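Local coordinates for protein geranylgeranyl pyrophosphate synthase (Corynebacterium glutamicum, PDB 3LK5) that probably joins isoprenoid diphosphates in magnesium-dependent head-to-tail condensations, as members of the FPP/GGPP synthase family do, at residues N212-H226 with L242-L255. Numbering follows the deposited sequence.
Sequences NRFKTAAYTIARPLH and LLHYGHDIGIAFQL
Ala-217 and Gly-250, with Ala-222 and Gly-246 a turn away, bring helices 212-226 and 242-255 almost backbone to backbone. They run antiparallel, their axes 7.3 Å apart at closest approach, and CA of Ala-217 comes within 3.7 Å of CA of Gly-250. Gly-246 and Gly-250 have no side chain to stand between the backbones, and their bare CA atoms lie directly against the two alanines. Two knobs fill the tight part. The methyl of Ala-217 drops among Gly-246, His-247, Gly-250 and Ile-251, while Ile-221 settles between both glycines, Tyr-245 and Ile-249. Its branches divide the work: CG2, anti to the backbone N, presses on Gly-246 CA at 3.5 Å, and CD1 reaches Ile-249 CG2 at 3.7 Å. Wider pi-type turns and a kink at Pro-224 shape helix 212-226 here.

Toward Asn-212 the contact turns polar. Thr-216 OG1 donates to Gln-254 OE1 at 2.6 Å, approaching 31° off the carbonyl plane, and CG2 of the same threonine meets the edge of the Phe-253 ring. Gln-254 NE2 is held separately by Asp-258.

The looser flank carries exposed Arg-213, whose CG only grazes His-247 CD2 at 4.4 Å. At the other end Leu-243 splits its methyls: CD2 packs against Ala-222 CB and O, and CD1 lies over one face of the His-226 ring.

Asn-212 lies about 7 Å, side chain to side chain, from Asp-194, a magnesium-binding residue that pairs with Lys-215, though no metal is bound to this chain. In this all-helical prenyltransferase fold, helices 65-78 and 170-199 pack against helix 212-226, whereas helices 329-347 and 355-369 flank helix 242-255.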
loop_
_atom_site.group_PDB
_atom_site.type_symbol
_atom_site.label_atom_id
_atom_site.label_comp_id
_atom_site.label_asym_id
_atom_site.label_seq_id
_atom_site.Cartn_x
_atom_site.Cartn_y
_atom_site.Cartn_z
ATOM N N ASN A 212 -10.783 -15.091 10.778
ATOM C CA ASN A 212 -11.991 -14.301 11.047
ATOM C C ASN A 212 -11.742 -13.140 12.048
ATOM O O ASN A 212 -12.244 -12.028 11.834
ATOM C CB ASN A 212 -13.139 -15.195 11.550
ATOM C CG ASN A 212 -13.675 -16.141 10.488
ATOM O OD1 ASN A 212 -14.416 -17.131 10.803
ATOM N ND2 ASN A 212 -13.358 -15.866 9.239
ATOM N N ARG A 213 -10.971 -13.404 13.102
ATOM C CA ARG A 213 -10.664 -12.421 14.151
ATOM C C ARG A 213 -9.942 -11.176 13.580
ATOM O O ARG A 213 -10.239 -10.030 13.990
ATOM C CB ARG A 213 -9.767 -13.081 15.188
ATOM C CG ARG A 213 -9.289 -12.200 16.291
ATOM C CD ARG A 213 -8.431 -12.999 17.291
ATOM N NE ARG A 213 -7.765 -12.054 18.194
ATOM C CZ ARG A 213 -6.685 -12.309 18.939
ATOM N NH1 ARG A 213 -6.083 -13.501 18.911
ATOM N NH2 ARG A 213 -6.189 -11.339 19.700
ATOM N N PHE A 214 -9.006 -11.440 12.651
ATOM C CA PHE A 214 -8.062 -10.394 12.166
ATOM C C PHE A 214 -8.456 -9.844 10.808
ATOM O O PHE A 214 -8.563 -8.628 10.657
ATOM C CB PHE A 214 -6.613 -10.933 12.161
ATOM C CG PHE A 214 -6.065 -11.139 13.539
ATOM C CD1 PHE A 214 -5.794 -10.031 14.365
ATOM C CD2 PHE A 214 -5.888 -12.427 14.053
ATOM C CE1 PHE A 214 -5.292 -10.211 15.685
ATOM C CE2 PHE A 214 -5.387 -12.624 15.324
ATOM C CZ PHE A 214 -5.104 -11.525 16.158
ATOM N N LYS A 215 -8.729 -10.723 9.831
ATOM C CA LYS A 215 -9.088 -10.257 8.506
ATOM C C LYS A 215 -10.486 -9.619 8.477
ATOM O O LYS A 215 -10.722 -8.688 7.721
ATOM C CB LYS A 215 -8.997 -11.397 7.486
ATOM C CG LYS A 215 -9.352 -11.003 6.049
ATOM C CD LYS A 215 -9.293 -12.204 5.078
ATOM C CE LYS A 215 -10.392 -12.052 4.027
ATOM N NZ LYS A 215 -10.212 -12.928 2.832
ATOM N N THR A 216 -11.383 -10.080 9.335
ATOM C CA THR A 216 -12.741 -9.518 9.325
ATOM C C THR A 216 -13.083 -8.745 10.560
ATOM O O THR A 216 -13.465 -7.592 10.440
ATOM C CB THR A 216 -13.827 -10.594 9.093
ATOM O OG1 THR A 216 -13.553 -11.234 7.840
ATOM C CG2 THR A 216 -15.238 -9.922 9.009
ATOM N N ALA A 217 -12.992 -9.339 11.758
ATOM C CA ALA A 217 -13.601 -8.654 12.893
ATOM C C ALA A 217 -12.812 -7.362 13.258
ATOM O O ALA A 217 -13.405 -6.308 13.484
ATOM C CB ALA A 217 -13.693 -9.555 14.108
ATOM N N ALA A 218 -11.496 -7.484 13.368
ATOM C CA ALA A 218 -10.631 -6.334 13.688
ATOM C C ALA A 218 -10.792 -5.277 12.609
ATOM O O ALA A 218 -11.040 -4.109 12.874
ATOM C CB ALA A 218 -9.130 -6.781 13.744
ATOM N N TYR A 219 -10.745 -5.732 11.373
ATOM C CA TYR A 219 -10.701 -4.841 10.235
ATOM C C TYR A 219 -12.028 -4.113 9.990
ATOM O O TYR A 219 -12.059 -2.929 9.661
ATOM C CB TYR A 219 -10.335 -5.689 9.009
ATOM C CG TYR A 219 -10.450 -4.949 7.712
ATOM C CD1 TYR A 219 -9.813 -3.698 7.547
ATOM C CD2 TYR A 219 -11.142 -5.502 6.634
ATOM C CE1 TYR A 219 -9.904 -3.016 6.352
ATOM C CE2 TYR A 219 -11.222 -4.856 5.418
ATOM C CZ TYR A 219 -10.594 -3.610 5.288
ATOM O OH TYR A 219 -10.689 -2.925 4.119
ATOM N N THR A 220 -13.134 -4.823 10.171
ATOM C CA THR A 220 -14.412 -4.327 9.652
ATOM C C THR A 220 -15.224 -3.603 10.702
ATOM O O THR A 220 -15.973 -2.665 10.377
ATOM C CB THR A 220 -15.225 -5.507 9.042
ATOM O OG1 THR A 220 -14.446 -6.094 7.989
ATOM C CG2 THR A 220 -16.628 -5.056 8.517
ATOM N N ILE A 221 -15.076 -4.033 11.952
ATOM C CA ILE A 221 -15.895 -3.497 13.004
ATOM C C ILE A 221 -15.134 -2.975 14.195
ATOM O O ILE A 221 -15.332 -1.813 14.597
ATOM C CB ILE A 221 -16.963 -4.577 13.520
ATOM C CG1 ILE A 221 -17.711 -5.163 12.323
ATOM C CG2 ILE A 221 -17.912 -3.890 14.570
ATOM C CD1 ILE A 221 -19.119 -5.874 12.708
ATOM N N ALA A 222 -14.285 -3.812 14.793
ATOM C CA ALA A 222 -13.651 -3.394 16.048
ATOM C C ALA A 222 -12.712 -2.204 15.887
ATOM O O ALA A 222 -12.805 -1.230 16.640
ATOM C CB ALA A 222 -12.899 -4.565 16.739
ATOM N N ARG A 223 -11.799 -2.278 14.932
ATOM C CA ARG A 223 -10.900 -1.143 14.775
ATOM C C ARG A 223 -11.580 0.136 14.221
ATOM O O ARG A 223 -11.208 1.215 14.655
ATOM C CB ARG A 223 -9.618 -1.474 13.977
ATOM C CG ARG A 223 -8.684 -2.523 14.629
ATOM C CD ARG A 223 -8.159 -2.056 15.970
ATOM N NE ARG A 223 -7.117 -2.988 16.461
ATOM C CZ ARG A 223 -6.616 -2.953 17.693
ATOM N NH1 ARG A 223 -7.006 -2.019 18.572
ATOM N NH2 ARG A 223 -5.671 -3.827 18.055
ATOM N N PRO A 224 -12.539 0.030 13.265
ATOM C CA PRO A 224 -13.245 1.281 12.907
ATOM C C PRO A 224 -13.901 1.910 14.150
ATOM O O PRO A 224 -13.813 3.102 14.326
ATOM C CB PRO A 224 -14.291 0.800 11.871
ATOM C CG PRO A 224 -13.484 -0.292 11.109
ATOM C CD PRO A 224 -12.845 -1.057 12.305
ATOM N N LEU A 225 -14.559 1.115 15.004
ATOM C CA LEU A 225 -15.166 1.686 16.239
ATOM C C LEU A 225 -14.105 2.349 17.093
ATOM O O LEU A 225 -14.297 3.452 17.604
ATOM C CB LEU A 225 -15.821 0.591 17.122
ATOM C CG LEU A 225 -17.199 0.176 16.544
ATOM C CD1 LEU A 225 -17.648 -1.199 17.131
ATOM C CD2 LEU A 225 -18.285 1.245 16.733
ATOM N N HIS A 226 -12.998 1.626 17.275
ATOM C CA HIS A 226 -11.860 2.130 18.041
ATOM C C HIS A 226 -11.367 3.461 17.461
ATOM O O HIS A 226 -11.164 4.432 18.191
ATOM C CB HIS A 226 -10.738 1.054 18.055
ATOM C CG HIS A 226 -9.598 1.373 18.970
ATOM N ND1 HIS A 226 -8.475 0.570 19.072
ATOM C CD2 HIS A 226 -9.379 2.436 19.781
ATOM C CE1 HIS A 226 -7.616 1.132 19.913
ATOM N NE2 HIS A 226 -8.146 2.257 20.361
ATOM N N LEU A 242 -16.655 -1.222 23.152
ATOM C CA LEU A 242 -16.769 -1.213 21.691
ATOM C C LEU A 242 -15.912 -2.282 21.000
ATOM O O LEU A 242 -16.338 -2.934 20.007
ATOM C CB LEU A 242 -16.387 0.185 21.161
ATOM C CG LEU A 242 -17.294 1.318 21.651
ATOM C CD1 LEU A 242 -16.798 2.679 21.048
ATOM C CD2 LEU A 242 -18.777 1.071 21.324
ATOM N N LEU A 243 -14.696 -2.472 21.512
ATOM C CA LEU A 243 -13.788 -3.458 20.944
ATOM C C LEU A 243 -14.319 -4.873 21.166
ATOM O O LEU A 243 -14.167 -5.715 20.283
ATOM C CB LEU A 243 -12.351 -3.332 21.517
ATOM C CG LEU A 243 -11.484 -2.206 20.922
ATOM C CD1 LEU A 243 -10.183 -2.021 21.793
ATOM C CD2 LEU A 243 -11.140 -2.471 19.449
ATOM N N HIS A 244 -14.938 -5.115 22.317
ATOM C CA HIS A 244 -15.548 -6.439 22.576
ATOM C C HIS A 244 -16.746 -6.665 21.673
ATOM O O HIS A 244 -16.899 -7.727 21.080
ATOM C CB HIS A 244 -15.986 -6.560 24.031
ATOM C CG HIS A 244 -14.887 -6.898 24.983
ATOM N ND1 HIS A 244 -14.232 -8.112 24.958
ATOM C CD2 HIS A 244 -14.400 -6.232 26.059
ATOM C CE1 HIS A 244 -13.350 -8.157 25.947
ATOM N NE2 HIS A 244 -13.437 -7.033 26.638
ATOM N N TYR A 245 -17.615 -5.664 21.580
ATOM C CA TYR A 245 -18.688 -5.708 20.588
ATOM C C TYR A 245 -18.159 -5.996 19.192
ATOM O O TYR A 245 -18.667 -6.883 18.478
ATOM C CB TYR A 245 -19.481 -4.385 20.616
ATOM C CG TYR A 245 -20.429 -4.137 19.450
ATOM C CD1 TYR A 245 -21.822 -4.367 19.577
ATOM C CD2 TYR A 245 -19.929 -3.647 18.212
ATOM C CE1 TYR A 245 -22.691 -4.077 18.497
ATOM C CE2 TYR A 245 -20.755 -3.393 17.136
ATOM C CZ TYR A 245 -22.140 -3.595 17.279
ATOM O OH TYR A 245 -22.918 -3.301 16.183
ATOM N N GLY A 246 -17.123 -5.285 18.782
ATOM C CA GLY A 246 -16.626 -5.441 17.416
ATOM C C GLY A 246 -16.049 -6.841 17.206
ATOM O O GLY A 246 -16.138 -7.397 16.101
ATOM N N HIS A 247 -15.389 -7.375 18.231
ATOM C CA HIS A 247 -14.778 -8.708 18.119
ATOM C C HIS A 247 -15.897 -9.760 17.889
ATOM O O HIS A 247 -15.846 -10.524 16.906
ATOM C CB HIS A 247 -13.988 -9.051 19.394
ATOM C CG HIS A 247 -13.587 -10.495 19.514
ATOM N ND1 HIS A 247 -14.407 -11.465 20.068
ATOM C CD2 HIS A 247 -12.422 -11.123 19.206
ATOM C CE1 HIS A 247 -13.780 -12.633 20.057
ATOM N NE2 HIS A 247 -12.575 -12.454 19.541
ATOM N N ASP A 248 -16.905 -9.732 18.757
ATOM C CA ASP A 248 -18.022 -10.706 18.690
ATOM C C ASP A 248 -18.898 -10.540 17.449
ATOM O O ASP A 248 -19.126 -11.494 16.705
ATOM C CB ASP A 248 -18.879 -10.627 19.939
ATOM C CG ASP A 248 -18.159 -11.108 21.176
ATOM O OD1 ASP A 248 -17.008 -11.599 21.094
ATOM O OD2 ASP A 248 -18.746 -10.993 22.251
ATOM N N ILE A 249 -19.363 -9.318 17.198
ATOM C CA ILE A 249 -20.172 -9.076 16.020
ATOM C C ILE A 249 -19.362 -9.273 14.713
ATOM O O ILE A 249 -19.898 -9.756 13.715
ATOM C CB ILE A 249 -20.868 -7.660 16.091
ATOM C CG1 ILE A 249 -21.685 -7.513 17.400
ATOM C CG2 ILE A 249 -21.749 -7.423 14.825
ATOM C CD1 ILE A 249 -22.691 -8.753 17.704
ATOM N N GLY A 250 -18.081 -8.893 14.709
ATOM C CA GLY A 250 -17.273 -9.047 13.487
ATOM C C GLY A 250 -17.083 -10.511 13.097
ATOM O O GLY A 250 -17.119 -10.861 11.887
ATOM N N ILE A 251 -16.832 -11.360 14.104
ATOM C CA ILE A 251 -16.707 -12.807 13.823
ATOM C C ILE A 251 -18.072 -13.331 13.319
ATOM O O ILE A 251 -18.131 -14.026 12.301
ATOM C CB ILE A 251 -16.193 -13.622 15.048
ATOM C CG1 ILE A 251 -14.707 -13.271 15.334
ATOM C CG2 ILE A 251 -16.341 -15.174 14.811
ATOM C CD1 ILE A 251 -14.285 -13.658 16.728
ATOM N N ALA A 252 -19.154 -12.983 14.013
ATOM C CA ALA A 252 -20.493 -13.435 13.589
ATOM C C ALA A 252 -20.807 -12.992 12.167
ATOM O O ALA A 252 -21.419 -13.732 11.385
ATOM C CB ALA A 252 -21.565 -12.933 14.578
ATOM N N PHE A 253 -20.414 -11.750 11.820
ATOM C CA PHE A 253 -20.633 -11.251 10.477
ATOM C C PHE A 253 -19.917 -12.121 9.435
ATOM O O PHE A 253 -20.512 -12.449 8.405
ATOM C CB PHE A 253 -20.146 -9.778 10.404
ATOM C CG PHE A 253 -20.016 -9.232 9.019
ATOM C CD1 PHE A 253 -21.140 -8.763 8.330
ATOM C CD2 PHE A 253 -18.758 -9.148 8.403
ATOM C CE1 PHE A 253 -21.025 -8.207 7.035
ATOM C CE2 PHE A 253 -18.624 -8.607 7.092
ATOM C CZ PHE A 253 -19.772 -8.143 6.417
ATOM N N GLN A 254 -18.657 -12.490 9.677
ATOM C CA GLN A 254 -17.947 -13.330 8.703
ATOM C C GLN A 254 -18.618 -14.707 8.602
ATOM O O GLN A 254 -18.743 -15.266 7.512
ATOM C CB GLN A 254 -16.497 -13.570 9.096
ATOM C CG GLN A 254 -15.748 -14.323 7.960
ATOM C CD GLN A 254 -15.834 -13.579 6.665
ATOM O OE1 GLN A 254 -15.529 -12.394 6.629
ATOM N NE2 GLN A 254 -16.276 -14.241 5.596
ATOM N N LEU A 255 -19.001 -15.238 9.755
ATOM C CA LEU A 255 -19.730 -16.564 9.738
ATOM C C LEU A 255 -21.010 -16.496 8.920
ATOM O O LEU A 255 -21.296 -17.413 8.139
ATOM C CB LEU A 255 -20.019 -17.060 11.136
ATOM C CG LEU A 255 -18.794 -17.376 12.028
ATOM C CD1 LEU A 255 -19.313 -17.754 13.425
ATOM C CD2 LEU A 255 -17.922 -18.504 11.437
#